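Long-range contacts in uncharacterized protein (Bombyx mori, PDB 5AZ0), which probably reduces aldehydes and ketones to alcohols with a nicotinamide cofactor: residues 102-107 with 133-138; 108-113 with 154-159; 71-76 with 342-347. All blocks are in the same frame, centred on the assembly; numbering follows the deposited sequence. Where two conformers were deposited one is given.

Contact 1: residues 102-107 with 133-138; sequences TTKVWQ and LVLMHW
Thr102 and Leu133 begin the pairing of two parallel strands, their side chains lying alongside each other and pointing the same way, with Thr102 OG1 3.6 Å from Leu133 CD2. Thr103 bonds through its backbone: its N donates to Leu133 O and its O accepts from Leu135 N, while OG1 turns to Glu78. Lys104 reaches further. With CG beside the backbone N (chi1 -44°) and an extended chain beyond, it lays CD over the centre of one face of the His137 ring, 3.7 Å from the centroid, a CH-pi contact; CE runs on to Leu135 CD1 at 3.9 Å. Its NZ makes a salt bridge to Asp70 and hydrogen bonds to Tyr75 OH and Gln197 OE1. Asp70, Tyr75, Lys104 and His137 are consistent with the catalytic Asp-Tyr-Lys-His tetrad known from aldo-keto reductases. Val105 N gives a 2.9 Å bond to Leu135 O, and Val105 O takes His137 N at 3.0 Å, carrying the pairing beyond the strands. Trp106 then brings its CE3-CZ3 edge to the opposite face of His137 in a T-shaped stack, CE3 being 3.3 Å from His137 ND1, so the imidazole is clamped between a lysine methylene and an indole edge. In the ring plane, ND1 meets water 1 at 2.9 Å. Trp138 in turn makes an offset edge-to-face pair with Trp106, its edge toward the Trp106 face, planes 89° apart. Gln107, bent at chi2, sets OE1 at the Trp138 edge, 3.3 Å from CD1. Strand 100-105 lies between strands 68-70 and 133-136 of the parallel barrel, with 172-175 next after 133-136; helices 112-126 and 153-165 pack on the face bearing Thr103, Val105, Val134 and Met136.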
loop_
_atom_site.group_PDB
_atom_site.type_symbol
_atom_site.label_atom_id
_atom_site.label_comp_id
_atom_site.label_asym_id
_atom_site.label_seq_id
_atom_site.Cartn_x
_atom_site.Cartn_y
_atom_site.Cartn_z
ATOM N N THR A 102 3.636 -8.544 -2.078
ATOM C CA THR A 102 2.263 -8.379 -1.513
ATOM C C THR A 102 1.223 -8.398 -2.629
ATOM O O THR A 102 1.429 -7.787 -3.688
ATOM C CB THR A 102 2.138 -7.010 -0.817
ATOM O OG1 THR A 102 2.966 -6.982 0.339
ATOM C CG2 THR A 102 0.695 -6.766 -0.311
ATOM N N THR A 103 0.125 -9.109 -2.432
ATOM C CA THR A 103 -1.030 -8.931 -3.290
ATOM C C THR A 103 -2.296 -8.736 -2.412
ATOM O O THR A 103 -2.192 -8.709 -1.199
ATOM C CB THR A 103 -1.209 -10.026 -4.371
ATOM O OG1 THR A 103 -2.224 -9.574 -5.293
ATOM C CG2 THR A 103 -1.645 -11.321 -3.778
ATOM N N LYS A 104 -3.456 -8.584 -3.037
ATOM C CA LYS A 104 -4.654 -8.080 -2.372
ATOM C C LYS A 104 -5.923 -8.661 -3.035
ATOM O O LYS A 104 -5.917 -8.910 -4.226
ATOM C CB LYS A 104 -4.703 -6.552 -2.296
ATOM C CG LYS A 104 -3.410 -5.888 -1.898
ATOM C CD LYS A 104 -3.516 -4.369 -1.993
ATOM C CE LYS A 104 -2.082 -3.848 -1.962
ATOM N NZ LYS A 104 -1.965 -2.429 -2.247
ATOM N N VAL A 105 -6.929 -8.933 -2.216
ATOM C CA VAL A 105 -8.196 -9.583 -2.605
ATOM C C VAL A 105 -9.232 -8.463 -2.604
ATOM O O VAL A 105 -9.452 -7.741 -1.526
ATOM C CB VAL A 105 -8.599 -10.587 -1.521
ATOM C CG1 VAL A 105 -10.006 -11.172 -1.725
ATOM C CG2 VAL A 105 -7.571 -11.718 -1.500
ATOM N N TRP A 106 -9.950 -8.361 -3.717
ATOM C CA TRP A 106 -10.922 -7.312 -3.919
ATOM C C TRP A 106 -12.304 -7.638 -3.363
ATOM O O TRP A 106 -12.551 -8.756 -2.809
ATOM C CB TRP A 106 -10.965 -7.018 -5.438
ATOM C CG TRP A 106 -11.550 -5.691 -5.913
ATOM C CD1 TRP A 106 -12.703 -5.537 -6.646
ATOM C CD2 TRP A 106 -11.003 -4.372 -5.761
ATOM N NE1 TRP A 106 -12.917 -4.208 -6.937
ATOM C CE2 TRP A 106 -11.898 -3.463 -6.432
ATOM C CE3 TRP A 106 -9.886 -3.857 -5.125
ATOM C CZ2 TRP A 106 -11.685 -2.094 -6.472
ATOM C CZ3 TRP A 106 -9.643 -2.489 -5.164
ATOM C CH2 TRP A 106 -10.542 -1.605 -5.836
ATOM N N GLN A 107 -13.238 -6.681 -3.546
ATOM C CA GLN A 107 -14.515 -6.574 -2.776
ATOM C C GLN A 107 -15.495 -7.638 -3.083
ATOM O O GLN A 107 -16.323 -8.003 -2.211
ATOM C CB GLN A 107 -15.206 -5.208 -2.989
ATOM C CG GLN A 107 -14.549 -4.060 -2.225
ATOM C CD GLN A 107 -13.156 -3.684 -2.695
ATOM O OE1 GLN A 107 -12.183 -4.274 -2.255
ATOM N NE2 GLN A 107 -13.040 -2.661 -3.505
ATOM N N LEU A 133 2.783 -11.446 1.733
ATOM C CA LEU A 133 1.701 -10.789 2.425
ATOM C C LEU A 133 0.457 -10.752 1.513
ATOM O O LEU A 133 0.579 -10.434 0.332
ATOM C CB LEU A 133 2.157 -9.374 2.840
ATOM C CG LEU A 133 1.062 -8.485 3.450
ATOM C CD1 LEU A 133 0.590 -9.054 4.803
ATOM C CD2 LEU A 133 1.673 -7.097 3.647
ATOM N N VAL A 134 -0.725 -11.060 2.056
ATOM C CA VAL A 134 -1.956 -10.790 1.321
ATOM C C VAL A 134 -2.888 -9.936 2.187
ATOM O O VAL A 134 -3.055 -10.226 3.375
ATOM C CB VAL A 134 -2.580 -12.100 0.836
ATOM C CG1 VAL A 134 -3.064 -12.986 1.967
ATOM C CG2 VAL A 134 -3.743 -11.834 -0.122
ATOM N N LEU A 135 -3.490 -8.937 1.578
ATOM C CA LEU A 135 -4.428 -8.016 2.220
ATOM C C LEU A 135 -5.868 -8.112 1.732
ATOM O O LEU A 135 -6.147 -8.377 0.556
ATOM C CB LEU A 135 -3.986 -6.576 1.995
ATOM C CG LEU A 135 -2.524 -6.258 2.237
ATOM C CD1 LEU A 135 -2.179 -4.808 1.862
ATOM C CD2 LEU A 135 -2.146 -6.534 3.684
ATOM N N MET A 136 -6.765 -7.842 2.662
ATOM C CA MET A 136 -8.111 -7.435 2.372
ATOM C C MET A 136 -8.107 -6.035 1.866
ATOM O O MET A 136 -7.782 -5.062 2.581
ATOM C CB MET A 136 -9.002 -7.661 3.586
ATOM C CG MET A 136 -10.515 -7.630 3.221
ATOM S SD MET A 136 -11.615 -7.649 4.655
ATOM C CE MET A 136 -10.899 -8.875 5.769
ATOM N N HIS A 137 -8.285 -5.890 0.535
ATOM C CA HIS A 137 -8.070 -4.600 -0.117
ATOM C C HIS A 137 -8.965 -3.481 0.485
ATOM O O HIS A 137 -8.484 -2.407 0.727
ATOM C CB HIS A 137 -8.277 -4.718 -1.601
ATOM C CG HIS A 137 -7.487 -3.761 -2.403
ATOM N ND1 HIS A 137 -6.952 -4.106 -3.624
ATOM C CD2 HIS A 137 -7.108 -2.488 -2.168
ATOM C CE1 HIS A 137 -6.285 -3.074 -4.112
ATOM N NE2 HIS A 137 -6.344 -2.081 -3.240
ATOM N N TRP A 138 -10.235 -3.802 0.748
ATOM C CA TRP A 138 -11.164 -2.902 1.446
ATOM C C TRP A 138 -12.042 -3.702 2.322
ATOM O O TRP A 138 -12.237 -4.887 2.076
ATOM C CB TRP A 138 -12.063 -2.123 0.481
ATOM C CG TRP A 138 -11.304 -1.202 -0.343
ATOM C CD1 TRP A 138 -10.604 -1.503 -1.457
ATOM C CD2 TRP A 138 -11.145 0.218 -0.137
ATOM N NE1 TRP A 138 -10.025 -0.343 -1.991
ATOM C CE2 TRP A 138 -10.321 0.712 -1.171
ATOM C CE3 TRP A 138 -11.648 1.118 0.806
ATOM C CZ2 TRP A 138 -9.955 2.053 -1.270
ATOM C CZ3 TRP A 138 -11.275 2.476 0.723
ATOM C CH2 TRP A 138 -10.434 2.926 -0.308
HETATM O O HOH W 1 -7.343 -6.435 -5.344
HETATM O O HOH W 2 -11.556 -6.243 -0.684
#

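Contact 2: residues 108-113 with 154-159; sequences HYHRAA and LETWRG
His110 and Thr156 meet through both branches of the threonine. Thr156 OG1 donates to His110 O at 2.7 Å, lying in the carbonyl plane on a lone pair. Thr156 CG2 stands over one face of the His110 imidazole, displaced toward the rim and 4.2 Å from the centroid, a CH-pi contact. A chi1 of -46° sets OG1 beside the backbone N and CG2 opposite that N, and this divides the two tasks between the branches. Glu155 makes the second polar link: in the conformer described, its OE2 accepts Ala112 N at 3.0 Å along a nearly straight N-H line (172°), met on the anti side and tilted out of the carboxylate plane. Since the glutamate was deposited in two conformers, that bond may be held only part of the time. Backbones come nearest at Gly159, whose CA lies 3.4 Å from Ala112 O, too close to accommodate a CB on that glycine.

Further out, Met136 packs against both His110 and Thr156, and Val115 lies against the threonine. Arg111 sends its guanidinium to Glu149 in a salt bridge. The contact thus joins the start of helix 112-126 to the flank of helix 153-165, two successive helices of the outer layer that surrounds the parallel strands in a (beta/alpha)8, or TIM, barrel.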
loop_
_atom_site.group_PDB
_atom_site.type_symbol
_atom_site.label_atom_id
_atom_site.label_comp_id
_atom_site.label_asym_id
_atom_site.label_seq_id
_atom_site.Cartn_x
_atom_site.Cartn_y
_atom_site.Cartn_z
ATOM N N HIS A 108 -15.354 -8.242 -4.274
ATOM C CA HIS A 108 -16.241 -9.389 -4.612
ATOM C C HIS A 108 -15.801 -10.738 -4.181
ATOM O O HIS A 108 -16.525 -11.729 -4.408
ATOM C CB HIS A 108 -16.645 -9.368 -6.084
ATOM C CG HIS A 108 -15.520 -9.499 -7.047
ATOM N ND1 HIS A 108 -14.536 -8.558 -7.165
ATOM C CD2 HIS A 108 -15.274 -10.422 -8.014
ATOM C CE1 HIS A 108 -13.718 -8.896 -8.151
ATOM N NE2 HIS A 108 -14.161 -10.007 -8.694
ATOM N N TYR A 109 -14.689 -10.818 -3.443
ATOM C CA TYR A 109 -14.220 -12.150 -2.986
ATOM C C TYR A 109 -14.208 -12.168 -1.459
ATOM O O TYR A 109 -13.180 -12.508 -0.824
ATOM C CB TYR A 109 -12.809 -12.415 -3.671
ATOM C CG TYR A 109 -12.920 -12.822 -5.112
ATOM C CD1 TYR A 109 -13.347 -14.082 -5.443
ATOM C CD2 TYR A 109 -12.652 -11.964 -6.160
ATOM C CE1 TYR A 109 -13.539 -14.470 -6.753
ATOM C CE2 TYR A 109 -12.808 -12.378 -7.518
ATOM C CZ TYR A 109 -13.258 -13.607 -7.790
ATOM O OH TYR A 109 -13.409 -14.066 -9.087
ATOM N N HIS A 110 -15.313 -11.746 -0.811
ATOM C CA HIS A 110 -15.305 -11.577 0.691
ATOM C C HIS A 110 -15.911 -12.684 1.398
ATOM O O HIS A 110 -15.820 -12.775 2.649
ATOM C CB HIS A 110 -15.896 -10.261 1.172
ATOM C CG HIS A 110 -14.944 -9.121 1.147
ATOM N ND1 HIS A 110 -14.898 -8.212 2.158
ATOM C CD2 HIS A 110 -14.001 -8.737 0.247
ATOM C CE1 HIS A 110 -13.959 -7.311 1.910
ATOM N NE2 HIS A 110 -13.424 -7.575 0.726
ATOM N N ARG A 111 -16.476 -13.623 0.684
ATOM C CA ARG A 111 -16.829 -14.862 1.425
ATOM C C ARG A 111 -15.542 -15.594 1.812
ATOM O O ARG A 111 -14.599 -15.593 1.020
ATOM C CB ARG A 111 -17.687 -15.791 0.568
ATOM C CG ARG A 111 -19.093 -15.262 0.209
ATOM C CD ARG A 111 -19.669 -16.015 -0.994
ATOM N NE ARG A 111 -20.878 -15.344 -1.482
ATOM C CZ ARG A 111 -20.904 -14.284 -2.273
ATOM N NH1 ARG A 111 -19.815 -13.716 -2.724
ATOM N NH2 ARG A 111 -22.047 -13.761 -2.622
ATOM N N ALA A 112 -15.557 -16.290 2.947
ATOM C CA ALA A 112 -14.426 -17.003 3.445
ATOM C C ALA A 112 -13.778 -17.894 2.386
ATOM O O ALA A 112 -12.613 -17.748 2.109
ATOM C CB ALA A 112 -14.779 -17.825 4.670
ATOM N N ALA A 113 -14.573 -18.730 1.722
ATOM C CA ALA A 113 -14.045 -19.625 0.689
ATOM C C ALA A 113 -13.546 -18.892 -0.515
ATOM O O ALA A 113 -12.721 -19.432 -1.236
ATOM C CB ALA A 113 -15.107 -20.628 0.269
ATOM N N LEU A 154 -15.116 -9.904 9.428
ATOM C CA LEU A 154 -14.726 -11.032 10.212
ATOM C C LEU A 154 -14.905 -12.359 9.514
ATOM O O LEU A 154 -14.104 -13.291 9.806
ATOM C CB LEU A 154 -15.409 -11.122 11.617
ATOM C CG LEU A 154 -15.265 -9.893 12.551
ATOM C CD1 LEU A 154 -16.006 -10.192 13.881
ATOM C CD2 LEU A 154 -13.784 -9.622 12.865
ATOM N N GLU A 155 -15.950 -12.503 8.672
ATOM C CA GLU A 155 -16.123 -13.757 7.893
ATOM C C GLU A 155 -14.998 -13.764 6.894
ATOM O O GLU A 155 -14.361 -14.757 6.742
ATOM C CB GLU A 155 -17.454 -13.988 7.091
ATOM C CG GLU A 155 -17.434 -15.378 6.356
ATOM C CD GLU A 155 -18.499 -15.671 5.283
ATOM O OE1 GLU A 155 -19.610 -15.132 5.477
ATOM O OE2 GLU A 155 -18.230 -16.477 4.308
ATOM N N THR A 156 -14.755 -12.660 6.215
ATOM C CA THR A 156 -13.675 -12.650 5.244
ATOM C C THR A 156 -12.321 -13.081 5.861
ATOM O O THR A 156 -11.594 -13.872 5.278
ATOM C CB THR A 156 -13.537 -11.298 4.604
ATOM O OG1 THR A 156 -14.843 -10.848 4.234
ATOM C CG2 THR A 156 -12.602 -11.368 3.399
ATOM N N TRP A 157 -12.092 -12.646 7.087
ATOM C CA TRP A 157 -10.863 -12.840 7.783
ATOM C C TRP A 157 -10.649 -14.270 8.095
ATOM O O TRP A 157 -9.520 -14.725 7.992
ATOM C CB TRP A 157 -10.809 -11.946 9.034
ATOM C CG TRP A 157 -9.410 -11.937 9.641
ATOM C CD1 TRP A 157 -9.010 -12.541 10.763
ATOM C CD2 TRP A 157 -8.270 -11.317 9.083
ATOM N NE1 TRP A 157 -7.657 -12.305 10.980
ATOM C CE2 TRP A 157 -7.186 -11.536 9.970
ATOM C CE3 TRP A 157 -8.047 -10.583 7.912
ATOM C CZ2 TRP A 157 -5.882 -11.095 9.697
ATOM C CZ3 TRP A 157 -6.760 -10.081 7.668
ATOM C CH2 TRP A 157 -5.704 -10.360 8.539
ATOM N N ARG A 158 -11.717 -15.030 8.329
ATOM C CA ARG A 158 -11.540 -16.474 8.481
ATOM C C ARG A 158 -10.892 -17.115 7.235
ATOM O O ARG A 158 -10.121 -18.032 7.350
ATOM C CB ARG A 158 -12.845 -17.257 8.767
ATOM C CG ARG A 158 -13.520 -16.950 10.117
ATOM C CD ARG A 158 -14.774 -17.832 10.513
ATOM N NE ARG A 158 -16.067 -17.101 10.433
ATOM C CZ ARG A 158 -16.459 -16.059 11.224
ATOM N NH1 ARG A 158 -15.704 -15.568 12.218
ATOM N NH2 ARG A 158 -17.647 -15.468 11.010
ATOM N N GLY A 159 -11.280 -16.663 6.066
ATOM C CA GLY A 159 -10.678 -17.106 4.820
ATOM C C GLY A 159 -9.219 -16.678 4.771
ATOM O O GLY A 159 -8.400 -17.456 4.306
#

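Contact 3: residues 71-76 with 342-347; sequences TAHFYR and RKWKNG
Arg76 and Gly347 make the one firm backbone bond of this contact, Gly347 N donating to Arg76 O at 3.1 Å. The Trp344 indole N-H is more loosely held: NE1 points between His73 O, 3.3 Å away, and Asn346 OD1 in its own segment, both bonds weak. Those two acceptors sit close together and share this one indole N-H, and His73 O also takes Arg76 N. Asn346 ND2 is answered by water 3, which in addition donates to Trp344 O and meets His73 NE2 at 2.8 Å in the plane of the imidazole.

Two of the Arg76 nitrogens bond carbonyls: NH1 to Phe74 O at 2.8 Å, with that oxygen in the guanidinium plane, and NH2 to Ala340 O. Held this way, the guanidinium lies flat on Trp344, planes 23° apart, as an off-centre cation-pi contact. Trp344 CG takes the crowded position between the backbone N and the carbonyl carbon (chi1 68°), which carries the ring into the cluster: its edge meets the face of His73, with CZ2 over the imidazole, while the edge of Phe74 stands on the same Trp344 face as Arg76 NH1, CD1 3.7 Å from CH2. A leucine in place of Trp344 would probably leave the Arg76 guanidinium without its stacking partner and open a gap beside Phe74.

The C-terminal 342-347 segment thus closes over the loop between strand 68-70 and helix 78-90, with His73 and Asn346 both against Arg125 of helix 112-126 and Phe74 stacked on Trp106.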
loop_
_atom_site.group_PDB
_atom_site.type_symbol
_atom_site.label_atom_id
_atom_site.label_comp_id
_atom_site.label_asym_id
_atom_site.label_seq_id
_atom_site.Cartn_x
_atom_site.Cartn_y
_atom_site.Cartn_z
ATOM N N THR A 71 1.538 -5.275 -4.960
ATOM C CA THR A 71 0.611 -5.302 -6.030
ATOM C C THR A 71 -0.748 -5.784 -5.553
ATOM O O THR A 71 -0.957 -5.929 -4.369
ATOM C CB THR A 71 1.150 -6.138 -7.252
ATOM O OG1 THR A 71 0.375 -5.791 -8.407
ATOM C CG2 THR A 71 1.072 -7.612 -7.030
ATOM N N ALA A 72 -1.651 -6.033 -6.494
ATOM C CA ALA A 72 -3.031 -6.432 -6.175
ATOM C C ALA A 72 -3.723 -7.078 -7.391
ATOM O O ALA A 72 -3.401 -6.723 -8.458
ATOM C CB ALA A 72 -3.850 -5.224 -5.698
ATOM N N HIS A 73 -4.695 -7.964 -7.189
ATOM C CA HIS A 73 -5.551 -8.386 -8.253
ATOM C C HIS A 73 -6.100 -7.209 -9.049
ATOM O O HIS A 73 -5.940 -7.130 -10.302
ATOM C CB HIS A 73 -6.666 -9.244 -7.705
ATOM C CG HIS A 73 -7.630 -9.704 -8.747
ATOM N ND1 HIS A 73 -8.902 -10.146 -8.448
ATOM C CD2 HIS A 73 -7.512 -9.769 -10.105
ATOM C CE1 HIS A 73 -9.522 -10.484 -9.571
ATOM N NE2 HIS A 73 -8.695 -10.250 -10.594
ATOM N N PHE A 74 -6.639 -6.230 -8.322
ATOM C CA PHE A 74 -7.184 -5.033 -8.966
ATOM C C PHE A 74 -6.247 -4.237 -9.859
ATOM O O PHE A 74 -6.715 -3.461 -10.640
ATOM C CB PHE A 74 -7.770 -4.099 -7.893
ATOM C CG PHE A 74 -8.555 -2.943 -8.444
ATOM C CD1 PHE A 74 -9.792 -3.164 -9.028
ATOM C CD2 PHE A 74 -8.077 -1.618 -8.336
ATOM C CE1 PHE A 74 -10.547 -2.084 -9.549
ATOM C CE2 PHE A 74 -8.827 -0.534 -8.842
ATOM C CZ PHE A 74 -10.059 -0.773 -9.458
ATOM N N TYR A 75 -4.938 -4.325 -9.684
ATOM C CA TYR A 75 -4.025 -3.502 -10.455
ATOM C C TYR A 75 -3.708 -4.007 -11.868
ATOM O O TYR A 75 -2.996 -3.336 -12.606
ATOM C CB TYR A 75 -2.750 -3.284 -9.691
ATOM C CG TYR A 75 -2.890 -2.668 -8.284
ATOM C CD1 TYR A 75 -4.050 -2.013 -7.850
ATOM C CD2 TYR A 75 -1.824 -2.743 -7.420
ATOM C CE1 TYR A 75 -4.130 -1.467 -6.571
ATOM C CE2 TYR A 75 -1.884 -2.200 -6.149
ATOM C CZ TYR A 75 -3.018 -1.556 -5.713
ATOM O OH TYR A 75 -2.995 -1.069 -4.414
ATOM N N ARG A 76 -4.219 -5.185 -12.210
ATOM C CA ARG A 76 -4.277 -5.722 -13.567
ATOM C C ARG A 76 -2.960 -6.308 -14.030
ATOM O O ARG A 76 -2.976 -7.099 -14.906
ATOM C CB ARG A 76 -4.784 -4.709 -14.654
ATOM C CG ARG A 76 -6.299 -4.456 -14.671
ATOM C CD ARG A 76 -6.650 -3.140 -14.060
ATOM N NE ARG A 76 -8.007 -2.727 -14.378
ATOM C CZ ARG A 76 -8.931 -2.312 -13.500
ATOM N NH1 ARG A 76 -8.705 -2.234 -12.150
ATOM N NH2 ARG A 76 -10.122 -1.942 -13.972
ATOM N N ARG A 342 -15.089 -2.546 -10.685
ATOM C CA ARG A 342 -15.901 -3.750 -10.460
ATOM C C ARG A 342 -15.569 -4.984 -11.348
ATOM O O ARG A 342 -15.717 -6.105 -10.898
ATOM C CB ARG A 342 -17.383 -3.405 -10.673
ATOM C CG ARG A 342 -18.053 -2.640 -9.553
ATOM C CD ARG A 342 -19.552 -2.325 -9.827
ATOM N NE ARG A 342 -19.860 -1.534 -11.029
ATOM C CZ ARG A 342 -20.339 -1.987 -12.215
ATOM N NH1 ARG A 342 -20.578 -3.280 -12.475
ATOM N NH2 ARG A 342 -20.570 -1.109 -13.203
ATOM N N LYS A 343 -15.230 -4.763 -12.623
ATOM C CA LYS A 343 -15.056 -5.826 -13.641
ATOM C C LYS A 343 -13.883 -5.438 -14.489
ATOM O O LYS A 343 -13.823 -4.328 -14.973
ATOM C CB LYS A 343 -16.278 -5.954 -14.558
ATOM C CG LYS A 343 -17.499 -6.541 -13.870
ATOM C CD LYS A 343 -18.785 -6.480 -14.733
ATOM C CE LYS A 343 -19.732 -7.572 -14.260
ATOM N NZ LYS A 343 -21.147 -7.361 -14.583
ATOM N N TRP A 344 -12.936 -6.353 -14.665
ATOM C CA TRP A 344 -11.748 -6.084 -15.486
ATOM C C TRP A 344 -11.065 -7.433 -15.877
ATOM O O TRP A 344 -11.339 -8.481 -15.254
ATOM C CB TRP A 344 -10.766 -5.152 -14.721
ATOM C CG TRP A 344 -10.120 -5.852 -13.471
ATOM C CD1 TRP A 344 -8.916 -6.509 -13.420
ATOM C CD2 TRP A 344 -10.687 -5.965 -12.155
ATOM N NE1 TRP A 344 -8.700 -7.016 -12.165
ATOM C CE2 TRP A 344 -9.776 -6.711 -11.370
ATOM C CE3 TRP A 344 -11.863 -5.494 -11.562
ATOM C CZ2 TRP A 344 -10.003 -6.997 -10.035
ATOM C CZ3 TRP A 344 -12.101 -5.802 -10.237
ATOM C CH2 TRP A 344 -11.158 -6.560 -9.483
ATOM N N LYS A 345 -10.149 -7.369 -16.847
ATOM C CA LYS A 345 -9.274 -8.488 -17.211
ATOM C C LYS A 345 -7.814 -8.199 -16.772
ATOM O O LYS A 345 -7.401 -7.034 -16.715
ATOM C CB LYS A 345 -9.384 -8.804 -18.746
ATOM C CG LYS A 345 -8.356 -8.119 -19.681
ATOM C CD LYS A 345 -8.195 -8.823 -21.040
ATOM C CE LYS A 345 -6.934 -8.380 -21.794
ATOM N NZ LYS A 345 -5.672 -8.944 -21.218
ATOM N N ASN A 346 -7.026 -9.264 -16.555
ATOM C CA ASN A 346 -5.568 -9.151 -16.177
ATOM C C ASN A 346 -4.528 -9.598 -17.253
ATOM O O ASN A 346 -4.703 -10.646 -17.868
ATOM C CB ASN A 346 -5.329 -9.933 -14.863
ATOM C CG ASN A 346 -6.434 -9.692 -13.861
ATOM O OD1 ASN A 346 -6.331 -8.763 -13.066
ATOM N ND2 ASN A 346 -7.520 -10.481 -13.916
ATOM N N GLY A 347 -3.436 -8.834 -17.425
ATOM C CA GLY A 347 -2.482 -9.065 -18.536
ATOM C C GLY A 347 -2.967 -8.466 -19.856
ATOM O O GLY A 347 -2.326 -8.620 -20.901
HETATM O O HOH W 3 -10.302 -10.299 -12.906
#

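How the contacts relate
Contact 1 lies on the same side of the chain's centre as each of the others. It is the strand pair 100-105 with 133-136; contact 2, centred about 11 Å away, ties the helices 112-126 and 153-165 outside those strands, and the two alternate along the chain. They touch where Met136 and Trp138 meet His110. Contact 3, about 12 Å from the centre of contact 1 and 19 Å from that of contact 2, encloses both in sequence and brings the C-terminal tail back to the loop after strand 68-70. Thr102 O and Thr71 N join contacts 1 and 3 beside the probable active site, and His108 packs on Trp344 between contacts 2 and 3.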